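Long-range contacts in arabinan endo-1,5-alpha-l-arabinosidase A (Cellvibrio cellulosa, PDB 1GYH), which hydrolyses the alpha-1,5-linked arabinofuranosyl chain of linear arabinan, releasing almost exclusively arabinotriose: residues Gly1-Asp9 and Asp310-Lys318; Met12-Leu21 and Tyr31-Ser42. One frame throughout, in Å; residues are numbered along the deposited sequence.

In the fold
Both contacts lie on the same side of the five-bladed beta-propeller and share one sheet, in which strand 315-316 runs parallel to strand 38-44. Contact 1 is a surface contact joining the two chain ends: few direct bonds, waters that bridge the two segments, and long polar side chains. Contact 2 reaches deeper into the blade, where paired antiparallel strands carry buried tryptophans, tyrosines and a leucine; its Lys-34 to Asp-17 salt bridge sits at the exposed turn. The two meet directly, with Leu-317 N bonded to Trp-39 O and Tyr-312 OH to Arg-36 O, so strand 315-316 extends the sheet of contact 2, and the N-terminal segment packs on both.

Contact 1 of 2, residues Gly1-Asp9 and Asp310-Lys318; sequences GAKQVDVHD and DSYISQRLK
The hydroxyl of Ser-314 takes the backbone N-H of Val-5 in a bond of 2.8 Å between N and OG, bent to 154°. With OG set between its own backbone N and carbonyl carbon (chi1 65°), the oxygen faces the N-terminal segment and also meets Val-5 CG1 at 3.3 Å. The neighbouring carbonyl is used as well: Ser-314 O receives the CA-H of Gln-4, and it lies in the plane of the Gln-315 amide and accepts from its NE2, though the donor is tilted out of the carbonyl plane. That last bond follows from a fold of the Gln-315 chain at its second torsion (chi2 -76°), which turns the amide back toward the carbonyl of the preceding residue. A water then carries NE2 on to Ala-2 O, so the amide is held both within its segment and across the contact.

The one backbone-to-backbone hydrogen bond runs from Arg-316 N to Lys-3 O, 2.9 Å, almost straight along the C=O axis. A second water, bound by Lys-3 N and Arg-316 O, links the same two residues again. Gln-4 extends beyond CG across Ile-313, its CG 4.0 Å from Ile-313 CG2, while its OE1 accepts from Lys-290 and from a water bound to Ser-314 N.

Further along 1-9, Asp-6 probably contacts substrate and Asp-9 is probably the proton acceptor. Strand 315-316 is added parallel to 38-44 at the outer edge of its sheet, and the N-terminal segment joins it there, bringing both chain ends together on one blade of the five-bladed family 43 propeller.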
loop_
_atom_site.group_PDB
_atom_site.type_symbol
_atom_site.label_atom_id
_atom_site.label_comp_id
_atom_site.label_asym_id
_atom_site.label_seq_id
_atom_site.Cartn_x
_atom_site.Cartn_y
_atom_site.Cartn_z
ATOM N N GLY A 1 -16.554 -2.437 20.526
ATOM C CA GLY A 1 -16.100 -3.607 20.053
ATOM C C GLY A 1 -15.503 -4.360 21.214
ATOM O O GLY A 1 -16.264 -5.069 21.834
ATOM N N ALA A 2 -14.194 -4.286 21.461
ATOM C CA ALA A 2 -13.521 -4.850 22.658
ATOM C C ALA A 2 -12.048 -5.204 22.437
ATOM O O ALA A 2 -11.268 -4.882 23.310
ATOM C CB ALA A 2 -14.164 -5.938 23.171
ATOM N N LYS A 3 -11.700 -5.862 21.307
ATOM C CA LYS A 3 -10.293 -6.050 20.859
ATOM C C LYS A 3 -9.922 -5.047 19.763
ATOM O O LYS A 3 -10.800 -4.626 19.045
ATOM C CB LYS A 3 -10.101 -7.456 20.246
ATOM C CG LYS A 3 -9.861 -8.540 21.267
ATOM C CD LYS A 3 -9.555 -9.887 20.538
ATOM C CE LYS A 3 -10.295 -11.071 21.146
ATOM N NZ LYS A 3 -9.584 -12.387 20.932
ATOM N N GLN A 4 -8.635 -4.723 19.592
ATOM C CA GLN A 4 -8.206 -3.895 18.451
ATOM C C GLN A 4 -8.385 -4.643 17.138
ATOM O O GLN A 4 -8.330 -5.908 17.105
ATOM C CB GLN A 4 -6.747 -3.446 18.607
ATOM C CG GLN A 4 -6.580 -2.501 19.752
ATOM C CD GLN A 4 -5.201 -1.907 19.912
ATOM O OE1 GLN A 4 -4.537 -1.433 18.938
ATOM N NE2 GLN A 4 -4.767 -1.874 21.166
ATOM N N VAL A 5 -8.620 -3.907 16.055
ATOM C CA VAL A 5 -8.707 -4.552 14.779
ATOM C C VAL A 5 -7.353 -4.930 14.159
ATOM O O VAL A 5 -6.399 -4.128 14.062
ATOM C CB VAL A 5 -9.790 -3.975 13.792
ATOM C CG1 VAL A 5 -10.532 -2.750 14.252
ATOM C CG2 VAL A 5 -9.359 -3.933 12.409
ATOM N N ASP A 6 -7.258 -6.202 13.784
ATOM C CA ASP A 6 -6.048 -6.715 13.121
ATOM C C ASP A 6 -6.146 -6.636 11.611
ATOM O O ASP A 6 -7.078 -7.193 10.990
ATOM C CB ASP A 6 -5.696 -8.143 13.582
ATOM C CG ASP A 6 -6.800 -9.149 13.299
ATOM O OD1 ASP A 6 -7.921 -8.979 13.798
ATOM O OD2 ASP A 6 -6.630 -10.148 12.579
ATOM N N VAL A 7 -5.196 -5.894 11.041
ATOM C CA VAL A 7 -5.056 -5.647 9.606
ATOM C C VAL A 7 -3.598 -5.709 9.201
ATOM O O VAL A 7 -2.689 -5.567 10.033
ATOM C CB VAL A 7 -5.620 -4.237 9.188
ATOM C CG1 VAL A 7 -7.019 -4.097 9.639
ATOM C CG2 VAL A 7 -4.731 -3.050 9.719
ATOM N N HIS A 8 -3.374 -5.897 7.906
ATOM C CA HIS A 8 -2.038 -5.867 7.309
ATOM C C HIS A 8 -2.169 -5.096 6.005
ATOM O O HIS A 8 -3.053 -5.395 5.170
ATOM C CB HIS A 8 -1.537 -7.325 7.034
ATOM C CG HIS A 8 -0.052 -7.515 7.157
ATOM N ND1 HIS A 8 0.771 -7.631 6.053
ATOM C CD2 HIS A 8 0.756 -7.667 8.249
ATOM C CE1 HIS A 8 2.022 -7.822 6.457
ATOM N NE2 HIS A 8 2.038 -7.858 7.787
ATOM N N ASP A 9 -1.307 -4.101 5.812
ATOM C CA ASP A 9 -1.217 -3.357 4.556
ATOM C C ASP A 9 -2.489 -2.508 4.310
ATOM O O ASP A 9 -3.019 -2.534 3.222
ATOM C CB ASP A 9 -0.905 -4.290 3.346
ATOM C CG ASP A 9 0.167 -5.344 3.665
ATOM O OD1 ASP A 9 1.236 -4.966 4.249
ATOM O OD2 ASP A 9 0.013 -6.564 3.377
ATOM N N ASP A 310 0.236 4.138 20.770
ATOM C CA ASP A 310 -0.492 3.682 21.963
ATOM C C ASP A 310 -1.901 4.270 22.120
ATOM O O ASP A 310 -2.800 3.577 22.554
ATOM C CB ASP A 310 0.299 3.970 23.222
ATOM C CG ASP A 310 1.684 3.392 23.172
ATOM O OD1 ASP A 310 1.783 2.134 23.099
ATOM O OD2 ASP A 310 2.716 4.114 23.200
ATOM N N SER A 311 -2.091 5.544 21.785
ATOM C CA SER A 311 -3.362 6.219 22.077
ATOM C C SER A 311 -4.422 6.053 21.006
ATOM O O SER A 311 -5.616 6.286 21.295
ATOM C CB SER A 311 -3.138 7.712 22.363
ATOM O OG SER A 311 -2.519 8.375 21.278
ATOM N N TYR A 312 -4.030 5.661 19.795
ATOM C CA TYR A 312 -5.025 5.249 18.783
ATOM C C TYR A 312 -5.348 3.764 19.030
ATOM O O TYR A 312 -4.473 2.887 18.898
ATOM C CB TYR A 312 -4.625 5.459 17.345
ATOM C CG TYR A 312 -5.653 4.880 16.413
ATOM C CD1 TYR A 312 -6.748 5.641 16.000
ATOM C CD2 TYR A 312 -5.593 3.534 16.004
ATOM C CE1 TYR A 312 -7.724 5.107 15.172
ATOM C CE2 TYR A 312 -6.580 2.998 15.177
ATOM C CZ TYR A 312 -7.643 3.777 14.772
ATOM O OH TYR A 312 -8.641 3.248 13.978
ATOM N N ILE A 313 -6.574 3.519 19.442
ATOM C CA ILE A 313 -7.081 2.177 19.843
ATOM C C ILE A 313 -8.388 1.841 19.092
ATOM O O ILE A 313 -9.483 2.179 19.528
ATOM C CB ILE A 313 -7.273 2.081 21.371
ATOM C CG1 ILE A 313 -5.964 2.304 22.086
ATOM C CG2 ILE A 313 -7.786 0.664 21.789
ATOM C CD1 ILE A 313 -6.071 2.415 23.629
ATOM N N SER A 314 -8.251 1.164 17.953
ATOM C CA SER A 314 -9.383 0.682 17.193
ATOM C C SER A 314 -10.142 -0.344 18.037
ATOM O O SER A 314 -9.583 -0.900 18.998
ATOM C CB SER A 314 -8.975 0.074 15.834
ATOM O OG SER A 314 -8.172 -1.113 15.976
ATOM N N GLN A 315 -11.406 -0.536 17.682
ATOM C CA GLN A 315 -12.305 -1.485 18.340
ATOM C C GLN A 315 -13.055 -2.284 17.266
ATOM O O GLN A 315 -13.721 -1.722 16.387
ATOM C CB GLN A 315 -13.292 -0.770 19.271
ATOM C CG GLN A 315 -12.681 0.041 20.457
ATOM C CD GLN A 315 -12.172 -0.817 21.652
ATOM O OE1 GLN A 315 -12.833 -0.899 22.688
ATOM N NE2 GLN A 315 -10.985 -1.410 21.509
ATOM N N ARG A 316 -12.959 -3.607 17.343
ATOM C CA ARG A 316 -13.735 -4.495 16.475
ATOM C C ARG A 316 -15.128 -4.773 17.034
ATOM O O ARG A 316 -15.287 -5.441 18.062
ATOM C CB ARG A 316 -12.979 -5.805 16.226
ATOM C CG ARG A 316 -13.778 -6.869 15.489
ATOM C CD ARG A 316 -13.988 -6.588 14.051
ATOM N NE ARG A 316 -14.732 -7.667 13.391
ATOM C CZ ARG A 316 -14.191 -8.788 12.902
ATOM N NH1 ARG A 316 -12.878 -9.027 12.960
ATOM N NH2 ARG A 316 -14.989 -9.668 12.342
ATOM N N LEU A 317 -16.126 -4.260 16.324
ATOM C CA LEU A 317 -17.542 -4.400 16.655
ATOM C C LEU A 317 -18.067 -5.801 16.321
ATOM O O LEU A 317 -17.586 -6.448 15.401
ATOM C CB LEU A 317 -18.368 -3.378 15.860
ATOM C CG LEU A 317 -18.264 -1.886 16.252
ATOM C CD1 LEU A 317 -18.971 -1.030 15.175
ATOM C CD2 LEU A 317 -18.891 -1.644 17.632
ATOM N N LYS A 318 -19.083 -6.243 17.054
ATOM C CA LYS A 318 -19.852 -7.450 16.647
ATOM C C LYS A 318 -20.635 -7.216 15.350
ATOM O O LYS A 318 -21.108 -6.104 15.067
ATOM C CB LYS A 318 -20.833 -7.893 17.737
ATOM C CG LYS A 318 -20.265 -7.848 19.188
ATOM C CD LYS A 318 -18.798 -8.366 19.270
ATOM C CE LYS A 318 -17.941 -7.657 20.361
ATOM N NZ LYS A 318 -16.890 -8.586 20.966
ATOM O OXT LYS A 318 -20.800 -8.146 14.531
HETATM O O HOH W 1 -9.564 -2.792 23.767
HETATM O O HOH W 2 -13.810 -7.034 19.618
HETATM O O HOH W 3 -5.813 -0.297 16.917
HETATM O O HOH W 4 -10.042 -7.799 12.696
#

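Contact 2 of 2, residues Met12-Leu21 and Tyr31-Ser42; sequences MTREGDTWYL and YSSKDRVNWRYS
Arg-36 lays its aliphatic chain over one face of the Trp-19 indole, CG standing 3.5 Å from the centroid of the five-membered ring and almost on the ring normal. In the conformer described, a bend at its third torsion (chi3 -75°) turns the guanidinium nearly perpendicular to the indole, which meets its edge through CZ2.

Trp-39 is packed differently. Leu-21 lies over one face, with CB 3.5 Å from CZ3, and Ser-33 CB sits over the other, toward the rim. The Leu-21 branch, CG anti to its backbone N (chi1 165°), also places CD2 alongside Tyr-31 CD1. At the ring edge comes the Met-12 methyl, CE 3.8 Å from CH2, swung there by the CG-SD torsion (chi3 57°).

Beneath these side chains, Trp-19 pairs with Ser-33 and Leu-21 with Tyr-31 as hydrogen-bonded antiparallel pairs; Tyr-20 and Ser-32, the non-hydrogen-bonded pair between them, face the other side of the sheet. At the turn end, Lys-34 doubles back so that NZ gives a bond of 3.2 Å to Thr-18 OG1 and a weak one to Asp-17 OD1, a salt bridge. The chemistry thus divides by depth: apolar and CH-pi contacts fix the buried rings, whereas at the exposed turn the lysine reaches its two partners through long bonds.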
loop_
_atom_site.group_PDB
_atom_site.type_symbol
_atom_site.label_atom_id
_atom_site.label_comp_id
_atom_site.label_asym_id
_atom_site.label_seq_id
_atom_site.Cartn_x
_atom_site.Cartn_y
_atom_site.Cartn_z
ATOM N N MET A 12 -7.746 3.102 3.075
ATOM C CA MET A 12 -9.061 3.618 3.516
ATOM C C MET A 12 -9.626 4.595 2.506
ATOM O O MET A 12 -8.881 5.216 1.731
ATOM C CB MET A 12 -8.965 4.354 4.870
ATOM C CG MET A 12 -8.686 3.496 6.099
ATOM S SD MET A 12 -8.479 4.395 7.677
ATOM C CE MET A 12 -9.947 5.266 7.788
ATOM N N THR A 13 -10.944 4.730 2.546
ATOM C CA THR A 13 -11.694 5.738 1.800
ATOM C C THR A 13 -13.022 6.069 2.477
ATOM O O THR A 13 -13.482 5.340 3.339
ATOM C CB THR A 13 -11.862 5.301 0.329
ATOM O OG1 THR A 13 -11.949 6.462 -0.488
ATOM C CG2 THR A 13 -13.126 4.465 0.054
ATOM N N ARG A 14 -13.660 7.148 2.068
ATOM C CA ARG A 14 -14.948 7.534 2.626
ATOM C C ARG A 14 -15.962 7.624 1.498
ATOM O O ARG A 14 -15.685 8.228 0.452
ATOM C CB ARG A 14 -14.858 8.893 3.355
ATOM C CG ARG A 14 -16.156 9.335 4.010
ATOM C CD ARG A 14 -16.146 10.602 4.942
ATOM N NE ARG A 14 -17.086 10.444 6.084
ATOM C CZ ARG A 14 -17.376 11.389 7.010
ATOM N NH1 ARG A 14 -16.842 12.595 6.944
ATOM N NH2 ARG A 14 -18.211 11.118 8.005
ATOM N N GLU A 15 -17.130 7.021 1.722
ATOM C CA GLU A 15 -18.294 7.178 0.859
ATOM C C GLU A 15 -19.423 7.771 1.664
ATOM O O GLU A 15 -19.929 7.144 2.606
ATOM C CB GLU A 15 -18.742 5.822 0.301
ATOM C CG GLU A 15 -19.955 5.897 -0.651
ATOM C CD GLU A 15 -20.447 4.557 -1.177
ATOM O OE1 GLU A 15 -20.202 3.497 -0.559
ATOM O OE2 GLU A 15 -21.081 4.555 -2.245
ATOM N N GLY A 16 -19.865 8.972 1.286
ATOM C CA GLY A 16 -20.868 9.675 2.073
ATOM C C GLY A 16 -20.391 9.848 3.512
ATOM O O GLY A 16 -19.315 10.391 3.745
ATOM N N ASP A 17 -21.169 9.373 4.481
ATOM C CA ASP A 17 -20.735 9.489 5.895
ATOM C C ASP A 17 -20.137 8.200 6.487
ATOM O O ASP A 17 -19.964 8.099 7.720
ATOM C CB ASP A 17 -21.853 9.979 6.799
ATOM C CG ASP A 17 -22.959 8.965 6.938
ATOM O OD1 ASP A 17 -22.852 7.857 6.370
ATOM O OD2 ASP A 17 -23.985 9.174 7.585
ATOM N N THR A 18 -19.785 7.251 5.614
ATOM C CA THR A 18 -19.173 5.988 6.031
ATOM C C THR A 18 -17.736 5.777 5.553
ATOM O O THR A 18 -17.423 5.973 4.392
ATOM C CB THR A 18 -20.069 4.808 5.577
ATOM O OG1 THR A 18 -21.428 5.053 5.954
ATOM C CG2 THR A 18 -19.684 3.514 6.346
ATOM N N TRP A 19 -16.869 5.421 6.494
ATOM C CA TRP A 19 -15.475 5.063 6.259
ATOM C C TRP A 19 -15.326 3.548 5.974
ATOM O O TRP A 19 -16.014 2.710 6.598
ATOM C CB TRP A 19 -14.635 5.421 7.487
ATOM C CG TRP A 19 -14.690 6.866 7.901
ATOM C CD1 TRP A 19 -15.473 7.423 8.889
ATOM C CD2 TRP A 19 -13.892 7.919 7.381
ATOM N NE1 TRP A 19 -15.218 8.775 8.986
ATOM C CE2 TRP A 19 -14.232 9.100 8.089
ATOM C CE3 TRP A 19 -12.901 7.986 6.405
ATOM C CZ2 TRP A 19 -13.661 10.326 7.811
ATOM C CZ3 TRP A 19 -12.317 9.208 6.144
ATOM C CH2 TRP A 19 -12.705 10.367 6.837
ATOM N N TYR A 20 -14.418 3.213 5.053
ATOM C CA TYR A 20 -14.169 1.816 4.673
ATOM C C TYR A 20 -12.689 1.546 4.766
ATOM O O TYR A 20 -11.852 2.415 4.397
ATOM C CB TYR A 20 -14.689 1.479 3.276
ATOM C CG TYR A 20 -16.187 1.461 3.232
ATOM C CD1 TYR A 20 -16.904 2.638 3.031
ATOM C CD2 TYR A 20 -16.914 0.288 3.460
ATOM C CE1 TYR A 20 -18.265 2.624 3.022
ATOM C CE2 TYR A 20 -18.294 0.278 3.462
ATOM C CZ TYR A 20 -18.971 1.438 3.245
ATOM O OH TYR A 20 -20.329 1.468 3.254
ATOM N N LEU A 21 -12.367 0.345 5.255
ATOM C CA LEU A 21 -11.003 -0.078 5.489
ATOM C C LEU A 21 -10.775 -1.435 4.770
ATOM O O LEU A 21 -11.611 -2.356 4.843
ATOM C CB LEU A 21 -10.765 -0.228 6.977
ATOM C CG LEU A 21 -9.526 -0.990 7.510
ATOM C CD1 LEU A 21 -8.214 -0.220 7.288
ATOM C CD2 LEU A 21 -9.702 -1.279 8.997
ATOM N N TYR A 31 -13.827 -3.621 6.035
ATOM C CA TYR A 31 -14.551 -3.138 7.198
ATOM C C TYR A 31 -15.161 -1.753 6.960
ATOM O O TYR A 31 -14.699 -1.011 6.094
ATOM C CB TYR A 31 -13.635 -3.009 8.392
ATOM C CG TYR A 31 -12.879 -4.247 8.746
ATOM C CD1 TYR A 31 -11.667 -4.521 8.133
ATOM C CD2 TYR A 31 -13.381 -5.150 9.692
ATOM C CE1 TYR A 31 -10.922 -5.646 8.474
ATOM C CE2 TYR A 31 -12.640 -6.302 10.050
ATOM C CZ TYR A 31 -11.440 -6.553 9.418
ATOM O OH TYR A 31 -10.704 -7.681 9.740
ATOM N N SER A 32 -16.153 -1.416 7.789
ATOM C CA SER A 32 -16.847 -0.104 7.749
ATOM C C SER A 32 -16.979 0.546 9.115
ATOM O O SER A 32 -16.987 -0.111 10.148
ATOM C CB SER A 32 -18.226 -0.190 7.091
ATOM O OG SER A 32 -19.135 -0.939 7.870
ATOM N N SER A 33 -17.113 1.862 9.133
ATOM C CA SER A 33 -17.145 2.576 10.392
ATOM C C SER A 33 -17.733 3.987 10.231
ATOM O O SER A 33 -17.528 4.637 9.203
ATOM C CB SER A 33 -15.728 2.664 10.975
ATOM O OG SER A 33 -15.694 3.482 12.125
ATOM N N LYS A 34 -18.429 4.450 11.258
ATOM C CA LYS A 34 -18.947 5.822 11.269
ATOM C C LYS A 34 -17.937 6.837 11.837
ATOM O O LYS A 34 -18.056 8.012 11.553
ATOM C CB LYS A 34 -20.306 5.870 12.017
ATOM C CG LYS A 34 -21.410 4.994 11.331
ATOM C CD LYS A 34 -21.946 5.569 9.993
ATOM C CE LYS A 34 -22.951 4.636 9.324
ATOM N NZ LYS A 34 -23.629 5.305 8.212
ATOM N N ASP A 35 -16.943 6.388 12.605
ATOM C CA ASP A 35 -16.040 7.283 13.354
ATOM C C ASP A 35 -14.536 7.012 13.222
ATOM O O ASP A 35 -13.754 7.675 13.867
ATOM C CB ASP A 35 -16.408 7.275 14.849
ATOM C CG ASP A 35 -16.371 5.859 15.470
ATOM O OD1 ASP A 35 -15.663 4.961 14.929
ATOM O OD2 ASP A 35 -17.020 5.585 16.493
ATOM N N ARG A 36 -14.138 6.049 12.390
ATOM C CA ARG A 36 -12.729 5.679 12.144
ATOM C C ARG A 36 -12.036 4.912 13.283
ATOM O O ARG A 36 -10.833 4.631 13.198
ATOM C CB ARG A 36 -11.837 6.908 11.799
ATOM C CG ARG A 36 -12.085 7.579 10.493
ATOM C CD ARG A 36 -10.884 8.509 10.095
ATOM N NE ARG A 36 -10.810 9.763 10.846
ATOM C CZ ARG A 36 -10.003 10.044 11.877
ATOM N NH1 ARG A 36 -9.172 9.154 12.408
ATOM N NH2 ARG A 36 -10.064 11.257 12.411
ATOM N N VAL A 37 -12.791 4.581 14.326
ATOM C CA VAL A 37 -12.288 3.919 15.536
ATOM C C VAL A 37 -12.988 2.556 15.771
ATOM O O VAL A 37 -12.326 1.560 16.055
ATOM C CB VAL A 37 -12.538 4.808 16.794
ATOM C CG1 VAL A 37 -12.219 4.060 18.118
ATOM C CG2 VAL A 37 -11.735 6.100 16.707
ATOM N N ASN A 38 -14.315 2.552 15.732
ATOM C CA ASN A 38 -15.174 1.378 15.899
ATOM C C ASN A 38 -15.552 0.767 14.529
ATOM O O ASN A 38 -16.277 1.392 13.745
ATOM C CB ASN A 38 -16.438 1.783 16.692
ATOM C CG ASN A 38 -16.119 2.287 18.078
ATOM O OD1 ASN A 38 -16.212 3.502 18.394
ATOM N ND2 ASN A 38 -15.766 1.370 18.932
ATOM N N TRP A 39 -15.011 -0.424 14.219
ATOM C CA TRP A 39 -15.103 -1.041 12.883
ATOM C C TRP A 39 -15.874 -2.350 12.934
ATOM O O TRP A 39 -15.605 -3.181 13.800
ATOM C CB TRP A 39 -13.691 -1.332 12.319
ATOM C CG TRP A 39 -12.825 -0.109 12.044
ATOM C CD1 TRP A 39 -11.901 0.472 12.876
ATOM C CD2 TRP A 39 -12.819 0.666 10.843
ATOM N NE1 TRP A 39 -11.336 1.556 12.258
ATOM C CE2 TRP A 39 -11.891 1.708 11.016
ATOM C CE3 TRP A 39 -13.516 0.589 9.633
ATOM C CZ2 TRP A 39 -11.649 2.662 10.031
ATOM C CZ3 TRP A 39 -13.267 1.532 8.650
ATOM C CH2 TRP A 39 -12.352 2.554 8.858
ATOM N N ARG A 40 -16.826 -2.537 12.016
ATOM C CA ARG A 40 -17.476 -3.842 11.795
ATOM C C ARG A 40 -17.064 -4.479 10.472
ATOM O O ARG A 40 -16.808 -3.800 9.464
ATOM C CB ARG A 40 -18.982 -3.719 11.797
ATOM C CG ARG A 40 -19.504 -2.506 11.019
ATOM C CD ARG A 40 -20.976 -2.657 10.575
ATOM N NE ARG A 40 -21.531 -3.524 11.595
ATOM C CZ ARG A 40 -21.922 -3.137 12.809
ATOM N NH1 ARG A 40 -21.986 -1.846 13.163
ATOM N NH2 ARG A 40 -22.291 -4.070 13.666
ATOM N N TYR A 41 -17.048 -5.802 10.445
ATOM C CA TYR A 41 -16.806 -6.519 9.183
ATOM C C TYR A 41 -17.882 -6.150 8.179
ATOM O O TYR A 41 -19.052 -6.138 8.509
ATOM C CB TYR A 41 -16.870 -8.031 9.411
ATOM C CG TYR A 41 -16.713 -8.856 8.154
ATOM C CD1 TYR A 41 -15.466 -9.010 7.552
ATOM C CD2 TYR A 41 -17.788 -9.505 7.591
ATOM C CE1 TYR A 41 -15.312 -9.791 6.398
ATOM C CE2 TYR A 41 -17.637 -10.295 6.450
ATOM C CZ TYR A 41 -16.402 -10.432 5.865
ATOM O OH TYR A 41 -16.260 -11.212 4.740
ATOM N N SER A 42 -17.475 -5.832 6.968
ATOM C CA SER A 42 -18.416 -5.474 5.894
ATOM C C SER A 42 -18.589 -6.608 4.868
ATOM O O SER A 42 -19.717 -7.030 4.608
ATOM C CB SER A 42 -17.965 -4.182 5.152
ATOM O OG SER A 42 -18.978 -3.766 4.220
HETATM O O HOH W 5 -20.510 8.932 10.006
#